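Local structure of tubulin-like protein CetZ2 (Haloferax volcanii, 4B45) at residues 214-219 and 265-270; 228-233 and 244-249; 258-263 and 314-319; 34-39 and 47-52. The protein binds GTP, belongs to the CetZ family of tubulin/FtsZ-like GTPases, and takes part in controlling cell shape in this archaeon. All coordinates share one frame; numbering follows the deposited sequence.

Interaction 1: residues 214-219 and 265-270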
loop_
_atom_site.group_PDB
_atom_site.type_symbol
_atom_site.label_atom_id
_atom_site.label_comp_id
_atom_site.label_asym_id
_atom_site.label_seq_id
_atom_site.Cartn_x
_atom_site.Cartn_y
_atom_site.Cartn_z
ATOM N N ILE A 214 9.671 -4.017 -8.776
ATOM C CA ILE A 214 10.206 -5.197 -8.111
ATOM C C ILE A 214 11.608 -4.963 -7.562
ATOM O O ILE A 214 11.920 -5.334 -6.431
ATOM C CB ILE A 214 10.217 -6.406 -9.057
ATOM C CG1 ILE A 214 8.786 -6.715 -9.501
ATOM C CG2 ILE A 214 10.878 -7.618 -8.383
ATOM C CD1 ILE A 214 8.608 -8.049 -10.191
ATOM N N ASN A 215 12.460 -4.335 -8.359
ATOM C CA ASN A 215 13.821 -4.067 -7.916
ATOM C C ASN A 215 13.922 -2.971 -6.848
ATOM O O ASN A 215 14.849 -2.960 -6.033
ATOM C CB ASN A 215 14.720 -3.803 -9.122
ATOM C CG ASN A 215 14.919 -5.053 -9.952
ATOM O OD1 ASN A 215 14.491 -6.142 -9.547
ATOM N ND2 ASN A 215 15.568 -4.919 -11.107
ATOM N N THR A 216 12.956 -2.067 -6.837
ATOM C CA THR A 216 12.873 -1.080 -5.770
ATOM C C THR A 216 12.527 -1.734 -4.425
ATOM O O THR A 216 13.126 -1.416 -3.391
ATOM C CB THR A 216 11.848 0.030 -6.116
ATOM O OG1 THR A 216 12.250 0.686 -7.330
ATOM C CG2 THR A 216 11.767 1.063 -5.001
ATOM N N LEU A 217 11.570 -2.658 -4.445
ATOM C CA LEU A 217 11.124 -3.337 -3.228
ATOM C C LEU A 217 12.006 -4.521 -2.826
ATOM O O LEU A 217 11.852 -5.068 -1.731
ATOM C CB LEU A 217 9.683 -3.812 -3.399
ATOM C CG LEU A 217 8.710 -2.646 -3.558
ATOM C CD1 LEU A 217 7.325 -3.123 -3.917
ATOM C CD2 LEU A 217 8.708 -1.804 -2.268
ATOM N N ARG A 218 12.938 -4.888 -3.708
ATOM C CA ARG A 218 13.749 -6.093 -3.558
ATOM C C ARG A 218 14.586 -6.119 -2.279
ATOM O O ARG A 218 14.863 -7.186 -1.727
ATOM C CB ARG A 218 14.654 -6.253 -4.782
ATOM C CG ARG A 218 15.230 -7.645 -4.967
ATOM C CD ARG A 218 15.772 -7.826 -6.387
ATOM N NE ARG A 218 16.854 -6.894 -6.700
ATOM C CZ ARG A 218 17.372 -6.735 -7.918
ATOM N NH1 ARG A 218 16.898 -7.442 -8.936
ATOM N NH2 ARG A 218 18.361 -5.871 -8.125
ATOM N N SER A 219 14.987 -4.943 -1.816
ATOM C CA SER A 219 15.779 -4.819 -0.600
ATOM C C SER A 219 15.037 -5.306 0.655
ATOM O O SER A 219 15.662 -5.729 1.633
ATOM C CB SER A 219 16.209 -3.364 -0.424
ATOM O OG SER A 219 15.200 -2.486 -0.892
ATOM N N ALA A 265 16.302 2.285 -1.561
ATOM C CA ALA A 265 15.995 2.323 -2.984
ATOM C C ALA A 265 14.807 3.233 -3.224
ATOM O O ALA A 265 14.018 3.498 -2.317
ATOM C CB ALA A 265 15.695 0.915 -3.509
ATOM N N ALA A 266 14.680 3.722 -4.449
ATOM C CA ALA A 266 13.577 4.597 -4.775
ATOM C C ALA A 266 13.208 4.440 -6.230
ATOM O O ALA A 266 14.049 4.098 -7.061
ATOM C CB ALA A 266 13.947 6.041 -4.488
ATOM N N LEU A 267 11.941 4.695 -6.528
ATOM C CA LEU A 267 11.469 4.733 -7.901
ATOM C C LEU A 267 10.668 6.011 -8.116
ATOM O O LEU A 267 9.649 6.252 -7.462
ATOM C CB LEU A 267 10.619 3.506 -8.217
ATOM C CG LEU A 267 9.911 3.597 -9.561
ATOM C CD1 LEU A 267 10.953 3.603 -10.700
ATOM C CD2 LEU A 267 8.907 2.471 -9.730
ATOM N N VAL A 268 11.142 6.839 -9.039
ATOM C CA VAL A 268 10.491 8.103 -9.310
ATOM C C VAL A 268 9.721 8.040 -10.612
ATOM O O VAL A 268 10.296 7.872 -11.688
ATOM C CB VAL A 268 11.513 9.230 -9.409
ATOM C CG1 VAL A 268 10.806 10.563 -9.564
ATOM C CG2 VAL A 268 12.417 9.202 -8.189
ATOM N N VAL A 269 8.410 8.176 -10.501
ATOM C CA VAL A 269 7.548 8.150 -11.662
ATOM C C VAL A 269 6.928 9.532 -11.763
ATOM O O VAL A 269 6.316 10.026 -10.813
ATOM C CB VAL A 269 6.455 7.036 -11.545
ATOM C CG1 VAL A 269 5.522 7.026 -12.760
ATOM C CG2 VAL A 269 7.093 5.665 -11.377
ATOM N N ILE A 270 7.138 10.173 -12.903
ATOM C CA ILE A 270 6.442 11.407 -13.223
ATOM C C ILE A 270 5.327 11.026 -14.176
ATOM O O ILE A 270 5.577 10.433 -15.232
ATOM C CB ILE A 270 7.368 12.415 -13.927
ATOM C CG1 ILE A 270 8.602 12.682 -13.070
ATOM C CG2 ILE A 270 6.624 13.702 -14.255
ATOM C CD1 ILE A 270 8.277 13.028 -11.653
HETATM O O HOH W 1 14.971 1.274 -7.139
#
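Thr216, on helix 210-217, presents both branches of its side chain to strand 263-272 at the backbone between Ala266 and Leu267. The Thr216 and Leu267 side chains cross at about a right angle, Thr216 OG1 lying 3.4 Å from Leu267 CB. The threonine methyl is turned anti to its own nitrogen (OG1 at chi1 -60°), which sets CG2 against the peptide, 3.9 Å from Ala266 C; the side chain also touches Leu315 of the adjacent strand. The hydroxyl has two partners. It bonds back to the carbonyl of Glu212 one turn earlier in the helix, and it accepts from a water whose oxygen is 2.8 Å from Thr216 OG1. The same water donates to the carbonyl of the strand, 3.0 Å from Ala266 O, and so bridges helix and strand. Beside this polar link Ala265 points its methyl at the helix, with CB 3.5 Å from Thr216 O. Ser219 adds a peripheral touch, its OG 4.3 Å from Ala265 CB. A valine here is likely to leave the bridging water without its helix-side acceptor and Glu212 O without this donor. Helix and strand thus meet with no direct polar bond, through methyl packing on the sheet and one buried hydroxyl that reaches the strand by way of a water.

Interaction 2: residues 228-233 and 244-249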
loop_
_atom_site.group_PDB
_atom_site.type_symbol
_atom_site.label_atom_id
_atom_site.label_comp_id
_atom_site.label_asym_id
_atom_site.label_seq_id
_atom_site.Cartn_x
_atom_site.Cartn_y
_atom_site.Cartn_z
ATOM N N ALA A 228 2.186 13.462 -5.092
ATOM C CA ALA A 228 1.765 14.866 -5.154
ATOM C C ALA A 228 1.530 15.281 -6.600
ATOM O O ALA A 228 2.158 14.737 -7.515
ATOM C CB ALA A 228 2.790 15.788 -4.490
ATOM N N SER A 229 0.629 16.238 -6.811
ATOM C CA SER A 229 0.296 16.672 -8.170
ATOM C C SER A 229 0.171 18.185 -8.310
ATOM O O SER A 229 0.054 18.914 -7.327
ATOM C CB SER A 229 -0.991 16.009 -8.661
ATOM O OG SER A 229 -2.126 16.590 -8.041
ATOM N N ALA A 230 0.190 18.643 -9.554
ATOM C CA ALA A 230 0.136 20.069 -9.848
ATOM C C ALA A 230 -0.473 20.259 -11.216
ATOM O O ALA A 230 -0.372 19.379 -12.079
ATOM C CB ALA A 230 1.519 20.651 -9.833
ATOM N N GLU A 231 -1.093 21.412 -11.425
ATOM C CA GLU A 231 -1.618 21.731 -12.739
ATOM C C GLU A 231 -0.463 21.753 -13.731
ATOM O O GLU A 231 0.638 22.199 -13.399
ATOM C CB GLU A 231 -2.336 23.076 -12.729
ATOM C CG GLU A 231 -2.802 23.505 -14.107
ATOM C CD GLU A 231 -3.265 24.947 -14.158
ATOM O OE1 GLU A 231 -3.753 25.459 -13.122
ATOM O OE2 GLU A 231 -3.136 25.564 -15.240
ATOM N N ALA A 232 -0.705 21.243 -14.937
ATOM C CA ALA A 232 0.294 21.297 -15.991
ATOM C C ALA A 232 -0.016 22.364 -17.019
ATOM O O ALA A 232 -1.148 22.503 -17.489
ATOM C CB ALA A 232 0.449 19.947 -16.674
ATOM N N SER A 233 1.011 23.122 -17.364
ATOM C CA SER A 233 0.959 23.970 -18.533
ATOM C C SER A 233 1.141 23.080 -19.756
ATOM O O SER A 233 1.828 22.056 -19.683
ATOM C CB SER A 233 2.070 25.015 -18.469
ATOM O OG SER A 233 2.184 25.698 -19.704
ATOM N N MET A 244 9.810 19.523 -10.089
ATOM C CA MET A 244 10.670 19.613 -8.905
ATOM C C MET A 244 9.850 19.599 -7.620
ATOM O O MET A 244 10.185 18.920 -6.647
ATOM C CB MET A 244 11.487 20.910 -8.898
ATOM C CG MET A 244 12.496 21.062 -10.024
ATOM S SD MET A 244 13.523 19.592 -10.173
ATOM C CE MET A 244 14.638 19.732 -8.774
ATOM N N SER A 245 8.786 20.382 -7.604
ATOM C CA SER A 245 8.091 20.609 -6.358
ATOM C C SER A 245 7.162 19.438 -6.035
ATOM O O SER A 245 7.119 19.007 -4.884
ATOM C CB SER A 245 7.340 21.937 -6.384
ATOM O OG SER A 245 6.025 21.752 -6.860
ATOM N N THR A 246 6.432 18.918 -7.025
ATOM C CA THR A 246 5.654 17.691 -6.778
ATOM C C THR A 246 6.541 16.554 -6.271
ATOM O O THR A 246 6.149 15.799 -5.376
ATOM C CB THR A 246 4.847 17.192 -8.012
ATOM O OG1 THR A 246 5.740 16.805 -9.076
ATOM C CG2 THR A 246 3.873 18.269 -8.485
ATOM N N THR A 247 7.737 16.436 -6.841
ATOM C CA THR A 247 8.667 15.380 -6.437
ATOM C C THR A 247 9.120 15.595 -5.002
ATOM O O THR A 247 9.099 14.652 -4.212
ATOM C CB THR A 247 9.884 15.281 -7.377
ATOM O OG1 THR A 247 9.432 15.134 -8.722
ATOM C CG2 THR A 247 10.745 14.086 -7.030
ATOM N N ARG A 248 9.514 16.826 -4.661
ATOM C CA ARG A 248 9.827 17.160 -3.263
ATOM C C ARG A 248 8.670 16.872 -2.308
ATOM O O ARG A 248 8.870 16.313 -1.222
ATOM C CB ARG A 248 10.233 18.629 -3.098
ATOM C CG ARG A 248 11.552 19.017 -3.766
ATOM C CD ARG A 248 12.011 20.402 -3.279
ATOM N NE ARG A 248 12.866 21.077 -4.250
ATOM C CZ ARG A 248 12.434 21.992 -5.113
ATOM N NH1 ARG A 248 11.155 22.352 -5.118
ATOM N NH2 ARG A 248 13.284 22.554 -5.963
ATOM N N ARG A 249 7.464 17.276 -2.693
ATOM C CA ARG A 249 6.316 17.068 -1.820
ATOM C C ARG A 249 6.030 15.587 -1.638
ATOM O O ARG A 249 5.747 15.151 -0.524
ATOM C CB ARG A 249 5.074 17.794 -2.340
ATOM C CG ARG A 249 5.121 19.304 -2.140
ATOM C CD ARG A 249 3.728 19.875 -2.052
ATOM N NE ARG A 249 2.835 19.294 -3.049
ATOM C CZ ARG A 249 2.630 19.804 -4.260
ATOM N NH1 ARG A 249 3.261 20.911 -4.633
ATOM N NH2 ARG A 249 1.793 19.205 -5.099
#
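Helix 240-252 lies against strand 222-231 as the helical limb of a beta-alpha-beta crossover, and Thr246 and Arg249 are the residues that touch Ala228, Ser229 and Ala230. The short segments run almost antiparallel, their axes inclined at 158° and approaching to 7.1 Å. Ala228 and Ala230 both turn their methyls to the helix. Ala228 CB is pressed against the helix backbone, 3.5 Å from Thr246 O, and Ala230 CB meets the methyl of the threonine, 3.6 Å from Thr246 CG2. That methyl is placed anti to the Thr246 carbonyl carbon (OG1 at chi1 64°) and also rests on the strand backbone, 3.7 Å from Ser229 C, while the hydroxyl points elsewhere and bonds to Ser312 OG of the neighbouring strand and to Ala242 O one turn back.

Arg249 covers the contact from the outer side. Its chain bends at chi3 (-43°), bringing the guanidinium beside the Ala228 methyl, which lies obliquely to the group's plane, with Arg249 NH2 3.6 Å from Ala228 CB. NH2 is also 2.8 Å from Ser229 O, which lies at the edge of the group near its plane; the bond is strongly bent and weak. Ser229 itself faces away from the helix, its hydroxyl bonded to Arg309. The small alanines on the strand probably allow the close approach. From this helix the chain goes on to strand 263-272, which is parallel to 222-231 but separated from it by 309-319, a crossover that skips one strand of the mixed sheet, in the CetZ C-terminal domain.

Interaction 3: residues 258-263 and 314-319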
loop_
_atom_site.group_PDB
_atom_site.type_symbol
_atom_site.label_atom_id
_atom_site.label_comp_id
_atom_site.label_asym_id
_atom_site.label_seq_id
_atom_site.Cartn_x
_atom_site.Cartn_y
_atom_site.Cartn_z
ATOM N N PRO A 258 4.938 8.886 7.155
ATOM C CA PRO A 258 5.733 10.106 7.400
ATOM C C PRO A 258 7.220 9.857 7.674
ATOM O O PRO A 258 7.591 8.832 8.262
ATOM C CB PRO A 258 5.094 10.699 8.666
ATOM C CG PRO A 258 3.699 10.168 8.669
ATOM C CD PRO A 258 3.774 8.795 8.058
ATOM N N ASP A 259 8.051 10.819 7.274
ATOM C CA ASP A 259 9.499 10.779 7.507
ATOM C C ASP A 259 10.156 9.522 6.909
ATOM O O ASP A 259 10.931 8.836 7.574
ATOM C CB ASP A 259 9.817 10.919 9.006
ATOM C CG ASP A 259 11.279 11.260 9.268
ATOM O OD1 ASP A 259 11.906 11.907 8.400
ATOM O OD2 ASP A 259 11.805 10.886 10.343
ATOM N N ALA A 260 9.866 9.246 5.641
ATOM C CA ALA A 260 10.390 8.052 4.978
ATOM C C ALA A 260 11.514 8.334 3.976
ATOM O O ALA A 260 11.760 7.512 3.091
ATOM C CB ALA A 260 9.258 7.314 4.273
ATOM N N SER A 261 12.196 9.471 4.117
ATOM C CA SER A 261 13.250 9.870 3.168
ATOM C C SER A 261 14.441 8.930 3.127
ATOM O O SER A 261 14.953 8.620 2.062
ATOM C CB SER A 261 13.779 11.274 3.480
ATOM O OG SER A 261 13.075 12.256 2.754
ATOM N N ASP A 262 14.905 8.512 4.298
ATOM C CA ASP A 262 16.117 7.715 4.393
ATOM C C ASP A 262 15.884 6.288 3.884
ATOM O O ASP A 262 15.618 5.380 4.662
ATOM C CB ASP A 262 16.613 7.718 5.837
ATOM C CG ASP A 262 17.932 7.009 6.005
ATOM O OD1 ASP A 262 18.518 6.589 4.985
ATOM O OD2 ASP A 262 18.385 6.875 7.166
ATOM N N ALA A 263 16.002 6.095 2.576
ATOM C CA ALA A 263 15.657 4.809 1.984
ATOM C C ALA A 263 16.789 4.181 1.178
ATOM O O ALA A 263 17.668 4.867 0.655
ATOM C CB ALA A 263 14.411 4.944 1.132
ATOM N N VAL A 314 6.391 8.521 -6.011
ATOM C CA VAL A 314 7.699 8.024 -5.584
ATOM C C VAL A 314 7.607 6.873 -4.592
ATOM O O VAL A 314 7.158 7.060 -3.468
ATOM C CB VAL A 314 8.527 9.132 -4.937
ATOM C CG1 VAL A 314 9.855 8.575 -4.477
ATOM C CG2 VAL A 314 8.747 10.280 -5.935
ATOM N N LEU A 315 8.058 5.693 -5.014
ATOM C CA LEU A 315 8.124 4.517 -4.154
ATOM C C LEU A 315 9.477 4.495 -3.473
ATOM O O LEU A 315 10.506 4.624 -4.134
ATOM C CB LEU A 315 7.939 3.234 -4.984
ATOM C CG LEU A 315 8.071 1.905 -4.224
ATOM C CD1 LEU A 315 6.991 1.770 -3.134
ATOM C CD2 LEU A 315 8.064 0.688 -5.172
ATOM N N LEU A 316 9.479 4.364 -2.150
ATOM C CA LEU A 316 10.720 4.285 -1.392
ATOM C C LEU A 316 10.825 2.926 -0.734
ATOM O O LEU A 316 9.974 2.557 0.077
ATOM C CB LEU A 316 10.755 5.376 -0.327
ATOM C CG LEU A 316 10.579 6.797 -0.866
ATOM C CD1 LEU A 316 9.849 7.664 0.123
ATOM C CD2 LEU A 316 11.935 7.396 -1.192
ATOM N N GLY A 317 11.872 2.182 -1.063
ATOM C CA GLY A 317 12.026 0.843 -0.524
ATOM C C GLY A 317 13.122 0.821 0.515
ATOM O O GLY A 317 14.079 1.590 0.422
ATOM N N GLY A 318 12.981 -0.040 1.518
ATOM C CA GLY A 318 13.974 -0.132 2.582
ATOM C C GLY A 318 14.082 1.145 3.391
ATOM O O GLY A 318 15.171 1.684 3.581
ATOM N N VAL A 319 12.940 1.639 3.857
ATOM C CA VAL A 319 12.891 2.865 4.641
ATOM C C VAL A 319 13.485 2.654 6.031
ATOM O O VAL A 319 13.263 1.617 6.656
ATOM C CB VAL A 319 11.446 3.343 4.762
ATOM C CG1 VAL A 319 11.336 4.515 5.735
ATOM C CG2 VAL A 319 10.897 3.692 3.370
#
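The chain turns a corner at Gly318 of the segment 314-319, and the loop 258-263 that leads into strand 263-272 packs inside that corner, Ala260 and Ala263 against Leu316 and Val319. Gly318 takes a positive phi (64°), a conformation that comes easily to glycine, and the turn brings Val319 over the loop. Both branches of Val319 rest on Ala260 from one side: CG1 lies 3.8 Å from Ala260 CB, while CG2 is 4.1 Å from the same methyl. Leu316, with CG anti to its carbonyl carbon (chi1 -56°), reaches Ala260 from the strand and puts CD1 3.5 Å from Ala260 O. Ala263 CB fits into the bend itself, 4.0 Å from Leu316 CB and 3.4 Å from Gly317 O. An inverse gamma turn centred on Asp262 carries the chain from Ser261 into Ala263. Beyond the corner a backbone bond joins Asp262 to Glu320. Where the backbones come close, Ala263 CA offers a C-H contact to Gly318 O at 3.5 Å. A serine at Val319 would remove both methyls, and Ala260 would probably be left with a gap on that side. With no conventional hydrogen bond between the two segments, their cohesion rests on apolar contacts of two alanine methyls with Leu316 and Val319, supplemented by the C-H contact, while the polar bonds that hold the loop go to residues around it.

Interaction 4: residues 34-39 and 47-52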
loop_
_atom_site.group_PDB
_atom_site.type_symbol
_atom_site.label_atom_id
_atom_site.label_comp_id
_atom_site.label_asym_id
_atom_site.label_seq_id
_atom_site.Cartn_x
_atom_site.Cartn_y
_atom_site.Cartn_z
ATOM N N ALA A 34 -9.182 -10.254 -6.509
ATOM C CA ALA A 34 -9.193 -9.742 -5.140
ATOM C C ALA A 34 -10.059 -10.658 -4.292
ATOM O O ALA A 34 -11.152 -11.035 -4.705
ATOM C CB ALA A 34 -9.748 -8.326 -5.101
ATOM N N VAL A 35 -9.552 -11.043 -3.127
ATOM C CA VAL A 35 -10.277 -11.918 -2.218
ATOM C C VAL A 35 -10.169 -11.347 -0.813
ATOM O O VAL A 35 -9.102 -10.890 -0.414
ATOM C CB VAL A 35 -9.659 -13.325 -2.194
ATOM C CG1 VAL A 35 -10.508 -14.272 -1.352
ATOM C CG2 VAL A 35 -9.529 -13.862 -3.585
ATOM N N ALA A 36 -11.256 -11.381 -0.053
ATOM C CA ALA A 36 -11.179 -10.962 1.341
ATOM C C ALA A 36 -11.396 -12.144 2.271
ATOM O O ALA A 36 -12.311 -12.937 2.077
ATOM C CB ALA A 36 -12.168 -9.839 1.636
ATOM N N VAL A 37 -10.513 -12.266 3.256
ATOM C CA VAL A 37 -10.596 -13.303 4.258
ATOM C C VAL A 37 -10.889 -12.646 5.605
ATOM O O VAL A 37 -10.296 -11.627 5.941
ATOM C CB VAL A 37 -9.266 -14.076 4.368
ATOM C CG1 VAL A 37 -9.420 -15.276 5.307
ATOM C CG2 VAL A 37 -8.782 -14.518 2.986
ATOM N N ASN A 38 -11.796 -13.230 6.376
ATOM C CA ASN A 38 -12.157 -12.677 7.683
ATOM C C ASN A 38 -12.786 -13.736 8.562
ATOM O O ASN A 38 -13.059 -14.844 8.104
ATOM C CB ASN A 38 -13.141 -11.526 7.522
ATOM C CG ASN A 38 -13.028 -10.507 8.632
ATOM O OD1 ASN A 38 -12.609 -10.821 9.746
ATOM N ND2 ASN A 38 -13.383 -9.269 8.323
ATOM N N THR A 39 -13.021 -13.381 9.821
ATOM C CA THR A 39 -13.627 -14.278 10.803
ATOM C C THR A 39 -14.918 -13.652 11.299
ATOM O O THR A 39 -15.627 -14.235 12.113
ATOM C CB THR A 39 -12.701 -14.461 12.020
ATOM O OG1 THR A 39 -12.323 -13.171 12.533
ATOM C CG2 THR A 39 -11.445 -15.220 11.620
ATOM N N LEU A 47 -18.783 -6.563 1.124
ATOM C CA LEU A 47 -17.735 -6.398 0.122
ATOM C C LEU A 47 -18.108 -6.955 -1.251
ATOM O O LEU A 47 -18.779 -7.982 -1.351
ATOM C CB LEU A 47 -16.439 -7.043 0.608
ATOM C CG LEU A 47 -15.901 -6.514 1.933
ATOM C CD1 LEU A 47 -14.677 -7.297 2.343
ATOM C CD2 LEU A 47 -15.569 -5.036 1.811
ATOM N N PRO A 48 -17.666 -6.270 -2.316
ATOM C CA PRO A 48 -17.942 -6.662 -3.702
ATOM C C PRO A 48 -16.883 -7.603 -4.281
ATOM O O PRO A 48 -16.891 -7.855 -5.481
ATOM C CB PRO A 48 -17.898 -5.323 -4.441
ATOM C CG PRO A 48 -16.889 -4.545 -3.690
ATOM C CD PRO A 48 -17.030 -4.942 -2.244
ATOM N N VAL A 49 -15.981 -8.102 -3.443
ATOM C CA VAL A 49 -14.969 -9.049 -3.887
ATOM C C VAL A 49 -15.334 -10.444 -3.392
ATOM O O VAL A 49 -16.221 -10.601 -2.543
ATOM C CB VAL A 49 -13.573 -8.677 -3.354
ATOM C CG1 VAL A 49 -13.204 -7.250 -3.775
ATOM C CG2 VAL A 49 -13.531 -8.824 -1.830
ATOM N N GLU A 50 -14.667 -11.457 -3.937
ATOM C CA GLU A 50 -14.809 -12.816 -3.433
ATOM C C GLU A 50 -14.431 -12.833 -1.957
ATOM O O GLU A 50 -13.453 -12.196 -1.555
ATOM C CB GLU A 50 -13.915 -13.778 -4.223
ATOM C CG GLU A 50 -13.887 -15.205 -3.685
ATOM C CD GLU A 50 -15.240 -15.898 -3.773
ATOM O OE1 GLU A 50 -15.985 -15.625 -4.740
ATOM O OE2 GLU A 50 -15.555 -16.722 -2.881
ATOM N N THR A 51 -15.212 -13.551 -1.156
ATOM C CA THR A 51 -15.016 -13.594 0.290
ATOM C C THR A 51 -14.794 -15.020 0.798
ATOM O O THR A 51 -15.373 -15.975 0.267
ATOM C CB THR A 51 -16.219 -12.977 1.040
ATOM O OG1 THR A 51 -17.406 -13.709 0.730
ATOM C CG2 THR A 51 -16.425 -11.527 0.636
ATOM N N VAL A 52 -13.936 -15.154 1.807
ATOM C CA VAL A 52 -13.724 -16.425 2.495
ATOM C C VAL A 52 -13.862 -16.252 3.997
ATOM O O VAL A 52 -13.108 -15.489 4.619
ATOM C CB VAL A 52 -12.326 -17.015 2.247
ATOM C CG1 VAL A 52 -12.226 -18.380 2.923
ATOM C CG2 VAL A 52 -12.047 -17.128 0.765
#
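Strands 31-38 and 50-53 run parallel, their short segments inclined by 25°, with Val35 facing Glu50, Ala36 facing Thr51 and Val37 facing Val52. Three fairly straight backbone bonds join them: Ala36 N to Glu50 O at 2.8 Å, Val52 N to Ala36 O at 2.8 Å, and Asn38 N to Val52 O at 3.1 Å. Ala36 is therefore held through both its N-H and its carbonyl.

On the face that carries Val35 and Val52 these two side chains meet obliquely, Val35 CG1 against Val52 CG2; Val37 and Val52 of the same face also touch helix 68-85. On the face of Ala36 its methyl touches two side chains of the other segment, 3.6 Å from Leu47 CD1 and 3.9 Å from Val49 CG2. Val49 has its CG2 set between its own nitrogen and carbonyl carbon, which leaves CG1 anti to the carbonyl carbon and 3.9 Å from Ala34 CB, and the valine thereby spans two alanines. Leu44 of helix 41-45 also covers Ala36, and Leu47 and Val49 go on to touch helix 9-26.

At the end of the strand Asn38 OD1 accepts the amide of the next residue, 2.6 Å from Thr39 N, and the Asn38 side chain comes within about 4 Å of the bound nucleotide analogue. The Thr39 hydroxyl bonds to Ser107, a GTP-binding residue. Strand 31-38, helix 41-45 and strand 50-53 make a beta-alpha-beta unit at the margin of the Rossmann-like GTPase domain of the tubulin/FtsZ family.

All four contacts involve strands of one mixed sheet, but in its two halves, on opposite sides of the chain's centre. Interactions 1, 2 and 3 belong to the C-terminal domain, and interaction 4 to the GTPase domain, with its centre about 29 to 36 Å from theirs. Interactions 1 and 3, centres about 10 Å apart, sit on neighbouring strands and are joined by probable backbone bonds, Leu267 N to Leu315 O and Ala265 O to Gly317 N, each 2.8 Å. Interaction 2 meets interaction 1 through Ile270 CD1 packing on Thr247 OG1, and comes within about 4 Å of interaction 3 at the nearest atoms. Interaction 4 alone approaches the nucleotide, through Asn38; the others lie away from that site.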